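Local atomic coordinates of twitching motility protein PilT (Aquifex aeolicus, PDB entry 2EYU), a protein that probably hydrolyses ATP, as a P-loop NTPase of the type II/IV secretion family, to power the pilus retraction behind twitching motility. Residues 215-218 with 219-223. The protein carries 1 engineered substitution. Residues are numbered along the deposited sequence; the frame is centred on the assembly and turned at random.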
ATOM      1  N   GLY A 215     -11.324   3.976   8.735  1.00 65.56           N
ATOM      2  CA  GLY A 215     -10.943   3.044   7.698  1.00 54.35           C
ATOM      3  C   GLY A 215     -10.526   3.689   6.401  1.00 45.52           C
ATOM      4  O   GLY A 215      -9.614   3.211   5.720  1.00 37.10           O
HETATM    5  N   MSE A 216     -11.172   4.784   5.980  1.00 43.25           N
HETATM    6  CA  MSE A 216     -10.866   5.310   4.648  1.00 35.16           C
HETATM    7  C   MSE A 216     -10.515   6.784   4.688  1.00 34.03           C
HETATM    8  O   MSE A 216     -10.929   7.562   5.539  1.00 30.14           O
HETATM    9  CB  MSE A 216     -12.041   5.084   3.699  1.00 46.83           C
HETATM   10  CG  MSE A 216     -12.259   3.644   3.260  1.00 51.18           C
HETATM   11 SE   MSE A 216     -10.782   2.950   2.213  1.00140.88          SE
HETATM   12  CE  MSE A 216     -11.990   2.175   0.924  1.00 46.54           C
ATOM     13  N   GLN A 217      -9.713   7.236   3.722  1.00 32.82           N
ATOM     14  CA  GLN A 217      -9.420   8.668   3.718  1.00 23.97           C
ATOM     15  C   GLN A 217      -8.792   9.030   2.382  1.00 27.22           C
ATOM     16  O   GLN A 217      -7.828   8.399   1.964  1.00 31.58           O
ATOM     17  CB  GLN A 217      -8.525   9.075   4.891  1.00 29.38           C
ATOM     18  CG  GLN A 217      -7.993  10.492   4.756  1.00 40.87           C
ATOM     19  CD  GLN A 217      -7.838  11.231   6.065  1.00 45.14           C
ATOM     20  OE1 GLN A 217      -8.827  11.448   6.771  1.00 25.93           O
ATOM     21  NE2 GLN A 217      -6.607  11.635   6.384  1.00 37.83           N
ATOM     22  N   THR A 218      -9.374  10.025   1.713  1.00 23.20           N
ATOM     23  CA  THR A 218      -8.827  10.392   0.407  1.00 19.96           C
ATOM     24  C   THR A 218      -7.574  11.235   0.616  1.00 27.65           C
ATOM     25  O   THR A 218      -7.407  11.789   1.701  1.00 23.23           O
ATOM     26  CB  THR A 218      -9.872  11.175  -0.401  1.00 31.94           C
ATOM     27  OG1 THR A 218     -11.039  10.339  -0.535  1.00 37.77           O
ATOM     28  CG2 THR A 218      -9.409  11.496  -1.809  1.00 39.54           C
HETATM   29  N   MSE A 219      -6.732  11.348  -0.390  1.00 30.49           N
HETATM   30  CA  MSE A 219      -5.533  12.192  -0.351  1.00 29.19           C
HETATM   31  C   MSE A 219      -5.895  13.658  -0.173  1.00 25.66           C
HETATM   32  O   MSE A 219      -5.312  14.364   0.657  1.00 24.62           O
HETATM   33  CB  MSE A 219      -4.807  11.925  -1.667  1.00 35.49           C
HETATM   34  CG  MSE A 219      -3.641  12.827  -2.004  1.00 46.41           C
HETATM   35 SE   MSE A 219      -2.152  12.504  -0.832  1.00 60.16          SE
HETATM   36  CE  MSE A 219      -1.551  10.968  -1.835  1.00 26.15           C
ATOM     37  N   ASN A 220      -6.871  14.106  -0.963  1.00 18.74           N
ATOM     38  CA  ASN A 220      -7.395  15.470  -0.945  1.00 15.22           C
ATOM     39  C   ASN A 220      -7.833  15.867   0.450  1.00 28.62           C
ATOM     40  O   ASN A 220      -7.667  16.998   0.919  1.00 32.23           O
ATOM     41  CB  ASN A 220      -8.559  15.587  -1.922  1.00 26.86           C
ATOM     42  CG  ASN A 220      -8.176  16.091  -3.293  1.00 34.61           C
ATOM     43  OD1 ASN A 220      -8.983  16.121  -4.223  1.00 35.71           O
ATOM     44  ND2 ASN A 220      -6.931  16.505  -3.430  1.00 16.09           N
ATOM     45  N   GLN A 221      -8.408  14.906   1.179  1.00 25.44           N
ATOM     46  CA  GLN A 221      -8.779  15.233   2.558  1.00 30.23           C
ATOM     47  C   GLN A 221      -7.554  15.432   3.448  1.00 40.94           C
ATOM     48  O   GLN A 221      -7.452  16.362   4.261  1.00 29.02           O
ATOM     49  CB  GLN A 221      -9.661  14.134   3.134  1.00 40.80           C
ATOM     50  CG  GLN A 221     -10.922  13.763   2.359  1.00 38.81           C
ATOM     51  CD  GLN A 221     -11.701  12.758   3.206  1.00 46.13           C
ATOM     52  OE1 GLN A 221     -11.827  11.582   2.868  1.00 29.58           O
ATOM     53  NE2 GLN A 221     -12.183  13.267   4.335  1.00 36.53           N
ATOM     54  N   THR A 222      -6.604  14.516   3.297  1.00 39.63           N
ATOM     55  CA  THR A 222      -5.375  14.527   4.081  1.00 33.82           C
ATOM     56  C   THR A 222      -4.566  15.800   3.833  1.00 33.47           C
ATOM     57  O   THR A 222      -3.977  16.367   4.751  1.00 29.97           O
ATOM     58  CB  THR A 222      -4.493  13.306   3.779  1.00 34.49           C
ATOM     59  OG1 THR A 222      -5.160  12.076   4.097  1.00 26.45           O
ATOM     60  CG2 THR A 222      -3.254  13.375   4.666  1.00 16.72           C
ATOM     61  N   LEU A 223      -4.521  16.263   2.589  1.00 27.55           N
ATOM     62  CA  LEU A 223      -3.951  17.559   2.260  1.00 23.14           C
ATOM     63  C   LEU A 223      -4.702  18.710   2.908  1.00 30.32           C
ATOM     64  O   LEU A 223      -4.180  19.683   3.461  1.00 23.86           O
ATOM     65  CB  LEU A 223      -3.973  17.750   0.733  1.00 16.97           C
ATOM     66  CG  LEU A 223      -3.111  16.766  -0.046  1.00 25.91           C
ATOM     67  CD1 LEU A 223      -3.460  16.788  -1.528  1.00 15.81           C
ATOM     68  CD2 LEU A 223      -1.647  17.087   0.198  1.00 20.97           C
TER
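Thr218 and Gln221 meet at the start of helix 219-228 through a bond from backbone to side chain. The Thr218 N-H reaches Gln221 OE1 at 3.1 Å, and an angle of 178° at the hydrogen makes the approach essentially straight. The amide comes in above the carbonyl plane of OE1 and not along a lone pair. Gln221 achieves this with a chain extended beyond CG, which crosses the Thr218 side chain at about a right angle and lays CG 3.9 Å from Thr218 CB.

Thr218 holds the N-cap position, and its backbone N-H is taken by the side chain of Gln221, the third residue of the helix, as in a capping box; the box is not completed, because Thr218 OG1, anti to the carbonyl carbon at chi1 -58°, makes no capping bond. CG2 takes the side facing the first turn, 3.7 Å from Asn220 N.

Among the backbone bonds, Thr222 N donates to Thr218 O at 3.3 Å, the first i to i+4 link of the helix, which Leu223 N continues at 2.8 Å from Met219 O. Gln221 N also approaches Thr218 O, but that bond is weak.

A second side-chain bond runs from Gln217 NE2 to Thr222 OG1, short at 2.7 Å yet bent to 137°, with the hydroxyl tilted from the amide plane. Bending of the Gln217 chain at chi2 brings NE2 round to the helix. Having accepted this N-H, the hydroxyl of Thr222 donates its own proton to the carbonyl O of Tyr182 on strand 179-185. The short, weakly bonded strand 216-217, outermost in the sheet within this chain, runs antiparallel to strand 179-185, with backbone hydrogen bonding between Gln217 and Leu184, while Tyr204 and Met207 of helix 200-209 touch Thr218.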